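Local coordinates for envelope glycoprotein (Bourbon virus, PDB 5ZKX) that probably mediates fusion of the viral envelope with the host-cell membrane, as a gp64-type class III fusion glycoprotein captured in its postfusion form, at residues A[31-36]-A[201-206]; A[37-42]-A[193-198]; A[53-58]-A[106-111]; A[94-99]-A[138-143]; A[277-282]-A[416-421]. All coordinates share one frame; numbering follows the deposited sequence.

Contact 1: A[31-36]-A[201-206]; sequences KVTKTT and AETKFI
Val32 and Lys204 face each other as a hydrogen-bonded pair of two antiparallel strands, and Lys34 with Glu202 forms the next such pair. Val32 N gives its hydrogen to Lys204 O at 2.9 Å, and Lys204 N returns the bond to Val32 O. The second pair is also doubly bonded: Lys34 N reaches Glu202 O at 2.7 Å, and Glu202 N binds Lys34 O. These bonds make strands 26-36 and 200-210 neighbours in a mixed sheet. Between the two pairs, Thr33 and Thr203 form a non-hydrogen-bonded pair; the backbone of Thr33 bonds instead with Lys259 of strand 256-260, on the other side of strand 26-36, and its hydroxyl turns to Glu261.

On the other face from Thr33, Lys31 and Phe205, the Lys34 chain runs beside Glu202, with CD 3.4 Å from Glu202 OE2. The salt bridge from Lys34 NZ to Glu202 OE2 is long, 3.9 Å; its stronger partner is Asp238 on strand 234-238.

Lys31 is fully extended, CG anti to the backbone N (chi1 -167°), which carries its methylenes across the Phe205 ring. Lys31 CG lies 4.2 Å from the ring centroid in an off-centre CH-pi contact.

Lys34 NZ and Lys204 NZ lie 4.1 Å apart, and both make salt bridges to Asp238; the two amines would be expected to favour its ionised form, one at each carboxylate oxygen.

Contact 2: A[37-42]-A[193-198]; sequences VQDRGK and SPKVFG
Asp39 reaches across to the Pro194-Lys195 backbone, and two hydrogen bonds tie these irregular segments together. In the first, Lys195 N donates to Asp39 OD1 at 3.0 Å, arriving on the syn side of the carboxylate and 26° out of its plane. The second is made by the lysine's own amine: Lys195 NZ meets Arg40 O at 2.6 Å, nearly in line with the carbonyl. Bends at chi2 (-112°) and chi4 bring NZ to Arg40 O, and Lys195 thereby grips successive residues with its two nitrogens.

The carboxylate has a second donor, since Asp39 OD2 accepts from Asn43 ND2. With each oxygen held, the group's rotation is probably well fixed.

The rest is van der Waals packing. Pro194 crosses Asp39 at about a right angle, and its CB sits 3.6 Å from Asp39 CG. Farther along, a methyl of Val37, CG1, comes to 4.0 Å from Gly198 O.

Both segments are connections between strands. Residues 37-42 lead from strand 26-36 into strand 44-58, while 193-198 lead back from strand 188-192 to strand 200-210, so the contact pairs the two links joining one beta sheet to the other.

Contact 3: A[53-58]-A[106-111]; sequences RSYCYN and SICFVD
One phenylalanine, Phe109, serves two unlike partners at once: its ring lies between the guanidinium of Arg53 and the ring of Tyr55. Toward Tyr55 it makes a T-shaped (edge-to-face) aromatic pair, its edge directed at the tyrosine face, with centroids 5.2 Å apart and planes at 75°. Phe109 CE2 stands over the middle of that ring. Phe109 CE1 lies over one face of the Arg53 guanidinium, 3.3 Å from Arg53 CZ; the two planes are inclined at 48°.

Arg53 and Tyr55 are alternate residues of strand 44-58, so they project from the same side of the antiparallel sheet. Both have CG anti to the backbone N, and the gap between them receives the phenylalanine. Cys108, in the 3-10 segment that precedes Phe109, packs its CB 3.5 Å from Tyr55 CD1. Its sulfur lies at the edge of the tyrosine ring and is joined in a disulfide to Cys137 of strand 134-148, which ties the loop to the sheet. Tyr55 also meets the ring of His135. The polar link across the segments is weak: Arg53 NE donates to Cys108 O at 3.3 Å, with a bent angle of 124°.

Contact 4: A[94-99]-A[138-143]; sequences GPEVQD and NLSWRC
Trp141 lies flat against the Gly94 backbone, with Gly94 CA over the face of its five-membered ring, 3.8 Å from the centroid, in a CH-pi contact. The amide nitrogen of Gly94 sits over the same indole, so backbone atoms of Gly94 lie over this face. At the ring edge, near its plane, comes Pro95 O. The proline ring lies alongside the indole, the two side chains pointing the same way.

Next along, Leu139 and Val97 cross at a slant, their CB atoms 3.6 Å apart. Leu139 CG is anti to the backbone N (chi1 -168°), which brings CD2 to 3.6 Å from Pro95 O. Val97 and Leu139 are an antiparallel hydrogen-bonded pair: Val97 N to Leu139 O and Leu139 N to Val97 O, each 2.8 Å. The short strand 97-98 here runs along strand 134-148, a long strand of the antiparallel sheet that also pairs with strand 44-58.

Glu96 starts out away from the strand, but a turn at chi2 (93°) folds its carboxylate back. Ser140 OG donates to Glu96 OE2 at 2.7 Å, on the syn side and 25° out of its plane, and the same oxygen takes a salt bridge from Arg126. Ser140 OG in turn accepts from Glu124 N. At the corner of the chain, Asn138 OD1 receives a weak bond from Asp99 N at 3.3 Å, while Asn138 ND2 binds Asn128.

Contact 5: A[277-282]-A[416-421]; sequences EKLHAA and GVVSDE
Leu279 lays its CD2 methyl against Val418, 3.7 Å from Val418 CB, the two side chains running side by side in the same direction. Val417 packs on the backbone: its CB sits 3.3 Å from Leu279 O, and CG1 reaches 4.0 Å to Ala281 CB.

The direct polar link is weak, Val418 N to Lys278 O at 3.2 Å with an angle of 130°. Two waters also bridge the segments. One accepts from Lys278 NZ and donates to Gly416 O at 2.7 Å; the other donates to Leu279 O and accepts from Ser419 N at 2.9 Å.

Around them the trimer closes in: Ala281 packs on Ala281 of both neighbouring subunits, and Gly416 N bonds Asp286 of the second subunit. Residues 418-421 form a type I beta turn that leads to Glu421, the N-cap of helix 422-437. Residues 277-279 belong to the short, weakly bonded helix 276-279, and the chain then runs on toward the long helix 284-329.

How the contacts relate
The five contacts are strung along an elongated chain. Contacts 1 and 2 adjoin in sequence, with centres 19 Å apart: the chain leaves contact 1 at 36 into 37-42 and returns from 193-198 toward 201-206. Between those segments of contact 2 the chain makes the excursion that holds contacts 3 and 4, whose centres lie 44 and 37 Å from its own. These two touch one another, centres 11 Å apart: Ser54 N and Asn138 O, at 2.9 Å, probably hydrogen-bond between adjacent strands, and Ile107 packs on Val97. Contact 5 comes later in the chain, touches none of the others, and lies nearest contact 2, about 11 Å between nearest atoms.

Contact 1: A[31-36]-A[201-206]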
# COMPACT_ATOMS: atom_id res chain seq x y z
N LYS A 31 -16.21 26.46 0.30
CA LYS A 31 -16.57 26.69 1.69
C LYS A 31 -17.42 25.52 2.19
O LYS A 31 -18.49 25.24 1.63
CB LYS A 31 -17.33 28.01 1.83
CG LYS A 31 -17.48 28.52 3.24
CD LYS A 31 -18.35 29.76 3.26
CE LYS A 31 -18.36 30.43 4.62
NZ LYS A 31 -19.26 31.62 4.63
N VAL A 32 -16.95 24.84 3.23
CA VAL A 32 -17.59 23.63 3.73
C VAL A 32 -17.68 23.69 5.25
O VAL A 32 -16.92 24.40 5.92
CB VAL A 32 -16.83 22.35 3.31
CG1 VAL A 32 -16.76 22.23 1.79
CG2 VAL A 32 -15.43 22.34 3.90
N THR A 33 -18.64 22.94 5.78
CA THR A 33 -18.65 22.60 7.20
C THR A 33 -17.97 21.24 7.35
O THR A 33 -18.36 20.27 6.69
CB THR A 33 -20.07 22.57 7.75
OG1 THR A 33 -20.52 23.91 7.99
CG2 THR A 33 -20.12 21.79 9.06
N LYS A 34 -16.95 21.17 8.19
CA LYS A 34 -16.13 19.98 8.34
C LYS A 34 -16.39 19.37 9.71
O LYS A 34 -16.15 20.03 10.73
CB LYS A 34 -14.65 20.32 8.16
CG LYS A 34 -13.71 19.12 8.26
CD LYS A 34 -12.27 19.58 8.35
CE LYS A 34 -11.34 18.44 8.71
NZ LYS A 34 -9.92 18.88 8.73
N THR A 35 -16.87 18.14 9.72
CA THR A 35 -17.22 17.44 10.95
C THR A 35 -16.14 16.42 11.30
O THR A 35 -15.78 15.59 10.46
CB THR A 35 -18.57 16.73 10.81
OG1 THR A 35 -19.52 17.64 10.23
CG2 THR A 35 -19.08 16.27 12.16
N THR A 36 -15.63 16.48 12.53
CA THR A 36 -14.62 15.54 13.00
C THR A 36 -15.04 14.98 14.36
O THR A 36 -15.91 15.52 15.04
CB THR A 36 -13.23 16.19 13.11
OG1 THR A 36 -13.30 17.36 13.95
CG2 THR A 36 -12.73 16.60 11.74
N ALA A 201 -17.59 20.51 14.65
CA ALA A 201 -17.81 21.06 13.32
C ALA A 201 -17.11 22.40 13.20
O ALA A 201 -17.25 23.26 14.08
CB ALA A 201 -19.31 21.21 13.03
N GLU A 202 -16.36 22.58 12.12
CA GLU A 202 -15.70 23.84 11.82
C GLU A 202 -16.02 24.25 10.40
O GLU A 202 -16.23 23.41 9.52
CB GLU A 202 -14.18 23.74 12.01
CG GLU A 202 -13.50 22.72 11.12
CD GLU A 202 -11.99 22.81 11.16
OE1 GLU A 202 -11.46 23.54 12.02
OE2 GLU A 202 -11.33 22.14 10.33
N THR A 203 -16.09 25.56 10.18
CA THR A 203 -16.24 26.11 8.84
C THR A 203 -14.86 26.45 8.28
O THR A 203 -14.06 27.11 8.94
CB THR A 203 -17.12 27.36 8.86
OG1 THR A 203 -18.32 27.09 9.59
CG2 THR A 203 -17.47 27.79 7.44
N LYS A 204 -14.59 25.97 7.07
CA LYS A 204 -13.30 26.24 6.45
C LYS A 204 -13.45 26.15 4.94
O LYS A 204 -14.45 25.65 4.42
CB LYS A 204 -12.23 25.27 6.96
CG LYS A 204 -12.42 23.83 6.51
CD LYS A 204 -11.33 22.93 7.06
CE LYS A 204 -9.96 23.37 6.58
NZ LYS A 204 -8.87 22.46 7.04
N PHE A 205 -12.44 26.66 4.24
CA PHE A 205 -12.33 26.54 2.79
C PHE A 205 -11.32 25.46 2.46
O PHE A 205 -10.22 25.43 3.03
CB PHE A 205 -11.88 27.87 2.16
CG PHE A 205 -12.80 29.02 2.43
CD1 PHE A 205 -12.64 29.79 3.57
CD2 PHE A 205 -13.81 29.34 1.54
CE1 PHE A 205 -13.48 30.86 3.82
CE2 PHE A 205 -14.65 30.41 1.78
CZ PHE A 205 -14.49 31.17 2.92
N ILE A 206 -11.69 24.56 1.55
CA ILE A 206 -10.75 23.55 1.09
C ILE A 206 -10.42 23.81 -0.37
O ILE A 206 -11.30 24.21 -1.15
CB ILE A 206 -11.29 22.12 1.31
CG1 ILE A 206 -12.54 21.87 0.46
CG2 ILE A 206 -11.59 21.88 2.79
CD1 ILE A 206 -12.91 20.42 0.36

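Contact 2: A[37-42]-A[193-198]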
# COMPACT_ATOMS: atom_id res chain seq x y z
N VAL A 37 -14.42 13.86 14.72
CA VAL A 37 -14.67 13.20 16.00
C VAL A 37 -13.35 12.92 16.70
O VAL A 37 -13.21 11.94 17.43
CB VAL A 37 -15.48 11.90 15.80
CG1 VAL A 37 -16.94 12.23 15.60
CG2 VAL A 37 -14.95 11.12 14.61
N GLN A 38 -12.36 13.79 16.46
CA GLN A 38 -11.01 13.55 16.95
C GLN A 38 -10.95 13.64 18.48
O GLN A 38 -11.58 14.49 19.10
CB GLN A 38 -10.05 14.55 16.32
CG GLN A 38 -8.60 14.37 16.71
CD GLN A 38 -7.85 15.68 16.72
OE1 GLN A 38 -7.04 15.95 17.60
NE2 GLN A 38 -8.12 16.52 15.72
N ASP A 39 -10.18 12.73 19.07
CA ASP A 39 -9.93 12.71 20.51
C ASP A 39 -8.53 12.16 20.73
O ASP A 39 -8.23 11.05 20.29
CB ASP A 39 -10.97 11.86 21.24
CG ASP A 39 -10.83 11.95 22.75
OD1 ASP A 39 -11.27 12.96 23.33
OD2 ASP A 39 -10.28 11.00 23.35
N ARG A 40 -7.67 12.94 21.39
CA ARG A 40 -6.25 12.63 21.49
C ARG A 40 -5.90 12.04 22.85
O ARG A 40 -6.39 12.50 23.88
CB ARG A 40 -5.41 13.89 21.26
CG ARG A 40 -5.45 14.41 19.83
CD ARG A 40 -4.13 15.05 19.44
NE ARG A 40 -4.03 15.24 18.00
CZ ARG A 40 -4.12 16.42 17.39
NH1 ARG A 40 -4.32 17.52 18.11
NH2 ARG A 40 -4.01 16.49 16.08
N GLY A 41 -5.04 11.03 22.84
CA GLY A 41 -4.51 10.43 24.05
C GLY A 41 -5.00 9.00 24.24
O GLY A 41 -5.72 8.44 23.41
N LYS A 42 -4.56 8.42 25.35
CA LYS A 42 -4.99 7.08 25.75
C LYS A 42 -6.41 7.19 26.30
O LYS A 42 -6.61 7.61 27.44
CB LYS A 42 -4.04 6.49 26.78
CG LYS A 42 -2.79 5.85 26.19
CD LYS A 42 -1.91 5.27 27.28
CE LYS A 42 -0.67 4.62 26.71
NZ LYS A 42 -0.79 4.40 25.25
N SER A 193 -13.30 6.48 26.83
CA SER A 193 -13.57 7.67 27.62
C SER A 193 -12.92 8.88 26.96
O SER A 193 -11.74 9.19 27.22
CB SER A 193 -13.07 7.50 29.06
OG SER A 193 -13.58 6.32 29.64
N PRO A 194 -13.65 9.60 26.12
CA PRO A 194 -13.11 10.81 25.50
C PRO A 194 -13.30 12.04 26.38
O PRO A 194 -14.15 12.08 27.27
CB PRO A 194 -13.94 10.93 24.22
CG PRO A 194 -15.27 10.38 24.61
CD PRO A 194 -15.00 9.28 25.62
N LYS A 195 -12.46 13.05 26.12
CA LYS A 195 -12.54 14.29 26.88
C LYS A 195 -13.88 14.98 26.66
O LYS A 195 -14.57 15.34 27.62
CB LYS A 195 -11.39 15.22 26.50
CG LYS A 195 -10.07 14.50 26.24
CD LYS A 195 -9.04 14.82 27.31
CE LYS A 195 -7.75 14.05 27.07
NZ LYS A 195 -7.30 14.13 25.64
N VAL A 196 -14.27 15.16 25.41
CA VAL A 196 -15.56 15.75 25.07
C VAL A 196 -16.35 14.76 24.23
O VAL A 196 -15.78 13.91 23.53
CB VAL A 196 -15.39 17.10 24.34
CG1 VAL A 196 -15.07 16.88 22.87
CG2 VAL A 196 -16.64 17.95 24.51
N PHE A 197 -17.67 14.85 24.32
CA PHE A 197 -18.57 13.95 23.62
C PHE A 197 -19.08 14.58 22.33
O PHE A 197 -18.96 15.78 22.10
CB PHE A 197 -19.75 13.56 24.53
CG PHE A 197 -19.34 12.77 25.75
CD1 PHE A 197 -19.16 13.39 26.97
CD2 PHE A 197 -19.15 11.40 25.66
CE1 PHE A 197 -18.79 12.67 28.09
CE2 PHE A 197 -18.77 10.67 26.78
CZ PHE A 197 -18.60 11.31 27.99
N GLY A 198 -19.67 13.73 21.49
CA GLY A 198 -20.30 14.21 20.27
C GLY A 198 -19.30 14.45 19.15
O GLY A 198 -18.24 13.84 19.08

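Contact 3: A[53-58]-A[106-111]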
# COMPACT_ATOMS: atom_id res chain seq x y z
N ARG A 53 -12.15 -24.23 34.78
CA ARG A 53 -12.60 -25.00 35.93
C ARG A 53 -12.70 -26.47 35.54
O ARG A 53 -13.28 -26.80 34.50
CB ARG A 53 -13.95 -24.49 36.45
CG ARG A 53 -14.59 -25.40 37.49
CD ARG A 53 -16.10 -25.25 37.50
NE ARG A 53 -16.52 -24.02 38.17
CZ ARG A 53 -17.67 -23.40 37.94
NH1 ARG A 53 -18.52 -23.89 37.04
NH2 ARG A 53 -17.98 -22.29 38.60
N SER A 54 -12.15 -27.34 36.38
CA SER A 54 -12.24 -28.79 36.19
C SER A 54 -12.70 -29.42 37.50
O SER A 54 -11.90 -29.60 38.43
CB SER A 54 -10.91 -29.38 35.74
OG SER A 54 -11.09 -30.70 35.26
N TYR A 55 -13.99 -29.75 37.57
CA TYR A 55 -14.60 -30.37 38.74
C TYR A 55 -14.85 -31.83 38.42
O TYR A 55 -15.77 -32.16 37.66
CB TYR A 55 -15.89 -29.65 39.11
CG TYR A 55 -16.47 -30.03 40.45
CD1 TYR A 55 -15.83 -29.68 41.63
CD2 TYR A 55 -17.67 -30.73 40.54
CE1 TYR A 55 -16.36 -30.02 42.86
CE2 TYR A 55 -18.20 -31.07 41.76
CZ TYR A 55 -17.54 -30.71 42.92
OH TYR A 55 -18.07 -31.05 44.15
N CYS A 56 -14.04 -32.72 38.99
CA CYS A 56 -14.12 -34.14 38.71
C CYS A 56 -14.57 -34.91 39.95
O CYS A 56 -14.41 -34.46 41.08
CB CYS A 56 -12.78 -34.67 38.22
SG CYS A 56 -12.09 -33.77 36.82
N TYR A 57 -15.15 -36.08 39.71
CA TYR A 57 -15.50 -37.03 40.76
C TYR A 57 -15.00 -38.41 40.36
O TYR A 57 -15.19 -38.85 39.22
CB TYR A 57 -17.01 -37.08 41.01
CG TYR A 57 -17.39 -38.04 42.12
CD1 TYR A 57 -17.07 -37.78 43.44
CD2 TYR A 57 -18.07 -39.22 41.83
CE1 TYR A 57 -17.41 -38.66 44.45
CE2 TYR A 57 -18.42 -40.11 42.84
CZ TYR A 57 -18.08 -39.82 44.15
OH TYR A 57 -18.42 -40.70 45.15
N ASN A 58 -14.36 -39.09 41.30
CA ASN A 58 -13.86 -40.45 41.09
C ASN A 58 -14.60 -41.37 42.05
O ASN A 58 -14.26 -41.45 43.24
CB ASN A 58 -12.35 -40.53 41.31
CG ASN A 58 -11.81 -41.92 41.07
OD1 ASN A 58 -12.52 -42.80 40.56
ND2 ASN A 58 -10.56 -42.14 41.45
N SER A 106 -14.80 -28.13 47.41
CA SER A 106 -15.89 -27.17 47.45
C SER A 106 -15.45 -25.80 46.96
O SER A 106 -16.31 -24.96 46.66
CB SER A 106 -16.46 -27.06 48.86
OG SER A 106 -15.65 -26.23 49.68
N ILE A 107 -14.15 -25.56 46.87
CA ILE A 107 -13.62 -24.31 46.34
C ILE A 107 -14.02 -24.06 44.89
O ILE A 107 -13.92 -22.91 44.43
CB ILE A 107 -12.09 -24.35 46.46
CG1 ILE A 107 -11.44 -22.97 46.33
CG2 ILE A 107 -11.50 -25.20 45.37
CD1 ILE A 107 -11.92 -21.97 47.33
N CYS A 108 -14.53 -25.07 44.18
CA CYS A 108 -14.88 -24.90 42.77
C CYS A 108 -16.11 -24.04 42.55
O CYS A 108 -16.36 -23.64 41.41
CB CYS A 108 -15.08 -26.27 42.10
SG CYS A 108 -13.60 -26.96 41.29
N PHE A 109 -16.89 -23.76 43.60
CA PHE A 109 -18.07 -22.89 43.51
C PHE A 109 -18.11 -22.08 44.81
O PHE A 109 -18.67 -22.54 45.81
CB PHE A 109 -19.36 -23.68 43.29
CG PHE A 109 -19.26 -24.73 42.23
CD1 PHE A 109 -19.56 -24.43 40.91
CD2 PHE A 109 -18.87 -26.02 42.54
CE1 PHE A 109 -19.47 -25.40 39.92
CE2 PHE A 109 -18.77 -26.99 41.55
CZ PHE A 109 -19.07 -26.68 40.25
N VAL A 110 -17.51 -20.89 44.79
CA VAL A 110 -17.38 -20.08 45.99
C VAL A 110 -17.90 -18.66 45.82
O VAL A 110 -18.30 -18.04 46.82
CB VAL A 110 -15.91 -20.09 46.47
CG1 VAL A 110 -15.53 -18.82 47.23
CG2 VAL A 110 -15.64 -21.31 47.34
N ASP A 111 -18.00 -18.14 44.59
CA ASP A 111 -18.17 -16.71 44.33
C ASP A 111 -16.95 -15.95 44.87
O ASP A 111 -17.02 -15.16 45.82
CB ASP A 111 -19.49 -16.18 44.91
CG ASP A 111 -19.81 -14.78 44.44
OD1 ASP A 111 -20.00 -14.59 43.22
OD2 ASP A 111 -19.89 -13.88 45.30

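Contact 4: A[94-99]-A[138-143]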
# COMPACT_ATOMS: atom_id res chain seq x y z
N GLY A 94 -9.78 -14.51 40.67
CA GLY A 94 -9.96 -15.39 41.80
C GLY A 94 -8.71 -16.19 42.08
O GLY A 94 -7.63 -15.89 41.56
N PRO A 95 -8.82 -17.22 42.91
CA PRO A 95 -7.64 -17.98 43.34
C PRO A 95 -7.26 -19.10 42.39
O PRO A 95 -8.08 -19.67 41.67
CB PRO A 95 -8.09 -18.54 44.69
CG PRO A 95 -9.55 -18.78 44.50
CD PRO A 95 -10.04 -17.67 43.60
N GLU A 96 -5.97 -19.42 42.41
CA GLU A 96 -5.43 -20.56 41.66
C GLU A 96 -5.60 -21.81 42.51
O GLU A 96 -4.94 -21.97 43.54
CB GLU A 96 -3.97 -20.33 41.30
CG GLU A 96 -3.39 -21.37 40.36
CD GLU A 96 -3.49 -20.97 38.90
OE1 GLU A 96 -3.59 -19.75 38.63
OE2 GLU A 96 -3.47 -21.86 38.03
N VAL A 97 -6.49 -22.71 42.09
CA VAL A 97 -6.81 -23.92 42.82
C VAL A 97 -6.22 -25.11 42.07
O VAL A 97 -6.48 -25.29 40.88
CB VAL A 97 -8.33 -24.09 42.98
CG1 VAL A 97 -8.62 -25.44 43.59
CG2 VAL A 97 -8.91 -22.96 43.81
N GLN A 98 -5.43 -25.91 42.78
CA GLN A 98 -4.79 -27.07 42.17
C GLN A 98 -4.86 -28.26 43.12
O GLN A 98 -4.40 -28.16 44.27
CB GLN A 98 -3.34 -26.78 41.80
CG GLN A 98 -2.61 -28.00 41.29
CD GLN A 98 -1.20 -27.70 40.85
OE1 GLN A 98 -0.65 -26.64 41.17
NE2 GLN A 98 -0.60 -28.62 40.11
N ASP A 99 -5.41 -29.37 42.64
CA ASP A 99 -5.47 -30.62 43.40
C ASP A 99 -6.20 -30.43 44.73
O ASP A 99 -5.79 -30.96 45.76
CB ASP A 99 -4.08 -31.21 43.62
CG ASP A 99 -4.11 -32.70 43.88
OD1 ASP A 99 -3.03 -33.33 43.90
OD2 ASP A 99 -5.22 -33.25 44.07
N ASN A 138 -9.88 -28.19 40.15
CA ASN A 138 -8.80 -27.41 39.56
C ASN A 138 -9.39 -26.12 39.01
O ASN A 138 -10.43 -26.14 38.35
CB ASN A 138 -8.08 -28.18 38.44
CG ASN A 138 -7.13 -29.23 38.97
OD1 ASN A 138 -6.01 -28.93 39.38
ND2 ASN A 138 -7.57 -30.48 38.95
N LEU A 139 -8.71 -25.01 39.28
CA LEU A 139 -9.18 -23.69 38.87
C LEU A 139 -7.97 -22.84 38.50
O LEU A 139 -7.06 -22.67 39.31
CB LEU A 139 -9.98 -23.03 39.99
CG LEU A 139 -10.79 -21.77 39.66
CD1 LEU A 139 -11.91 -22.10 38.70
CD2 LEU A 139 -11.33 -21.15 40.94
N SER A 140 -7.97 -22.31 37.27
CA SER A 140 -6.89 -21.48 36.76
C SER A 140 -7.48 -20.25 36.07
O SER A 140 -8.45 -20.36 35.32
CB SER A 140 -6.01 -22.25 35.78
OG SER A 140 -4.74 -21.63 35.63
N TRP A 141 -6.88 -19.09 36.33
CA TRP A 141 -7.41 -17.81 35.87
C TRP A 141 -6.51 -17.18 34.82
O TRP A 141 -5.30 -17.43 34.77
CB TRP A 141 -7.59 -16.84 37.04
CG TRP A 141 -8.69 -17.21 37.97
CD1 TRP A 141 -8.63 -18.13 38.98
CD2 TRP A 141 -10.02 -16.67 37.99
NE1 TRP A 141 -9.84 -18.20 39.62
CE2 TRP A 141 -10.71 -17.32 39.04
CE3 TRP A 141 -10.68 -15.71 37.23
CZ2 TRP A 141 -12.04 -17.03 39.34
CZ3 TRP A 141 -12.00 -15.43 37.53
CH2 TRP A 141 -12.67 -16.08 38.57
N ARG A 142 -7.12 -16.34 33.98
CA ARG A 142 -6.40 -15.52 33.02
C ARG A 142 -6.99 -14.12 33.05
O ARG A 142 -8.18 -13.94 33.31
CB ARG A 142 -6.48 -16.10 31.60
CG ARG A 142 -7.80 -15.85 30.88
CD ARG A 142 -7.91 -16.65 29.59
NE ARG A 142 -6.74 -16.47 28.73
CZ ARG A 142 -6.73 -15.75 27.62
NH1 ARG A 142 -7.83 -15.12 27.22
NH2 ARG A 142 -5.63 -15.64 26.90
N CYS A 143 -6.14 -13.13 32.81
CA CYS A 143 -6.60 -11.75 32.77
C CYS A 143 -5.55 -10.88 32.08
O CYS A 143 -4.36 -11.21 32.05
CB CYS A 143 -6.90 -11.20 34.17
SG CYS A 143 -5.47 -11.00 35.24

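Contact 5: A[277-282]-A[416-421]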
# COMPACT_ATOMS: atom_id res chain seq x y z
N GLU A 277 -12.14 -0.72 2.83
CA GLU A 277 -10.88 -0.12 2.43
C GLU A 277 -9.97 0.16 3.62
O GLU A 277 -8.75 0.22 3.46
CB GLU A 277 -11.14 1.15 1.63
CG GLU A 277 -11.52 0.88 0.18
CD GLU A 277 -11.82 2.14 -0.61
OE1 GLU A 277 -12.66 2.07 -1.53
OE2 GLU A 277 -11.21 3.19 -0.32
N LYS A 278 -10.54 0.33 4.81
CA LYS A 278 -9.76 0.55 6.02
C LYS A 278 -9.44 -0.74 6.76
O LYS A 278 -8.60 -0.72 7.67
CB LYS A 278 -10.50 1.51 6.95
CG LYS A 278 -10.73 2.89 6.36
CD LYS A 278 -9.45 3.72 6.37
CE LYS A 278 -9.16 4.29 7.75
NZ LYS A 278 -7.77 4.82 7.84
N LEU A 279 -10.09 -1.86 6.41
CA LEU A 279 -9.80 -3.15 7.01
C LEU A 279 -8.77 -3.93 6.20
O LEU A 279 -7.82 -4.48 6.75
CB LEU A 279 -11.08 -3.99 7.13
CG LEU A 279 -12.31 -3.45 7.85
CD1 LEU A 279 -13.44 -4.46 7.74
CD2 LEU A 279 -12.02 -3.13 9.30
N HIS A 280 -8.96 -3.99 4.88
CA HIS A 280 -8.15 -4.82 4.01
C HIS A 280 -6.91 -4.06 3.55
O HIS A 280 -6.98 -2.87 3.21
CB HIS A 280 -8.96 -5.29 2.81
CG HIS A 280 -10.13 -6.14 3.17
ND1 HIS A 280 -11.15 -6.44 2.28
CD2 HIS A 280 -10.45 -6.77 4.33
CE1 HIS A 280 -12.04 -7.21 2.88
NE2 HIS A 280 -11.64 -7.43 4.12
N ALA A 281 -5.79 -4.76 3.52
CA ALA A 281 -4.53 -4.14 3.16
C ALA A 281 -4.39 -4.04 1.64
O ALA A 281 -5.09 -4.72 0.88
CB ALA A 281 -3.36 -4.93 3.74
N ALA A 282 -3.49 -3.17 1.21
CA ALA A 282 -3.17 -3.03 -0.20
C ALA A 282 -1.98 -3.91 -0.55
O ALA A 282 -1.00 -3.97 0.19
CB ALA A 282 -2.87 -1.57 -0.54
N GLY A 416 -2.80 2.71 7.91
CA GLY A 416 -2.80 1.27 8.08
C GLY A 416 -4.20 0.70 8.20
O GLY A 416 -5.21 1.34 7.89
N VAL A 417 -4.25 -0.56 8.66
CA VAL A 417 -5.50 -1.30 8.74
C VAL A 417 -5.98 -1.37 10.19
O VAL A 417 -5.24 -1.11 11.14
CB VAL A 417 -5.36 -2.72 8.14
CG1 VAL A 417 -4.92 -2.63 6.68
CG2 VAL A 417 -4.39 -3.56 8.95
N VAL A 418 -7.26 -1.74 10.35
CA VAL A 418 -7.88 -1.75 11.68
C VAL A 418 -7.29 -2.84 12.56
O VAL A 418 -7.03 -2.62 13.75
CB VAL A 418 -9.41 -1.89 11.54
CG1 VAL A 418 -10.02 -2.39 12.85
CG2 VAL A 418 -10.04 -0.56 11.15
N SER A 419 -7.08 -4.03 12.00
CA SER A 419 -6.55 -5.14 12.80
C SER A 419 -5.19 -4.81 13.39
O SER A 419 -4.81 -5.36 14.43
CB SER A 419 -6.48 -6.41 11.95
OG SER A 419 -5.89 -6.16 10.69
N ASP A 420 -4.44 -3.91 12.76
CA ASP A 420 -3.12 -3.53 13.27
C ASP A 420 -3.20 -2.54 14.42
O ASP A 420 -2.15 -2.22 15.00
CB ASP A 420 -2.28 -2.92 12.15
CG ASP A 420 -1.67 -3.97 11.25
OD1 ASP A 420 -1.53 -5.13 11.69
OD2 ASP A 420 -1.32 -3.63 10.10
N GLU A 421 -4.38 -2.05 14.77
CA GLU A 421 -4.50 -1.10 15.87
C GLU A 421 -4.13 -1.77 17.19
O GLU A 421 -4.30 -2.98 17.37
CB GLU A 421 -5.91 -0.53 15.94
CG GLU A 421 -6.26 0.34 14.75
CD GLU A 421 -7.70 0.80 14.75
OE1 GLU A 421 -8.35 0.71 15.81
OE2 GLU A 421 -8.18 1.25 13.69
O HOH W 1 -6.25 3.37 6.48
O HOH W 2 -8.23 -5.15 9.61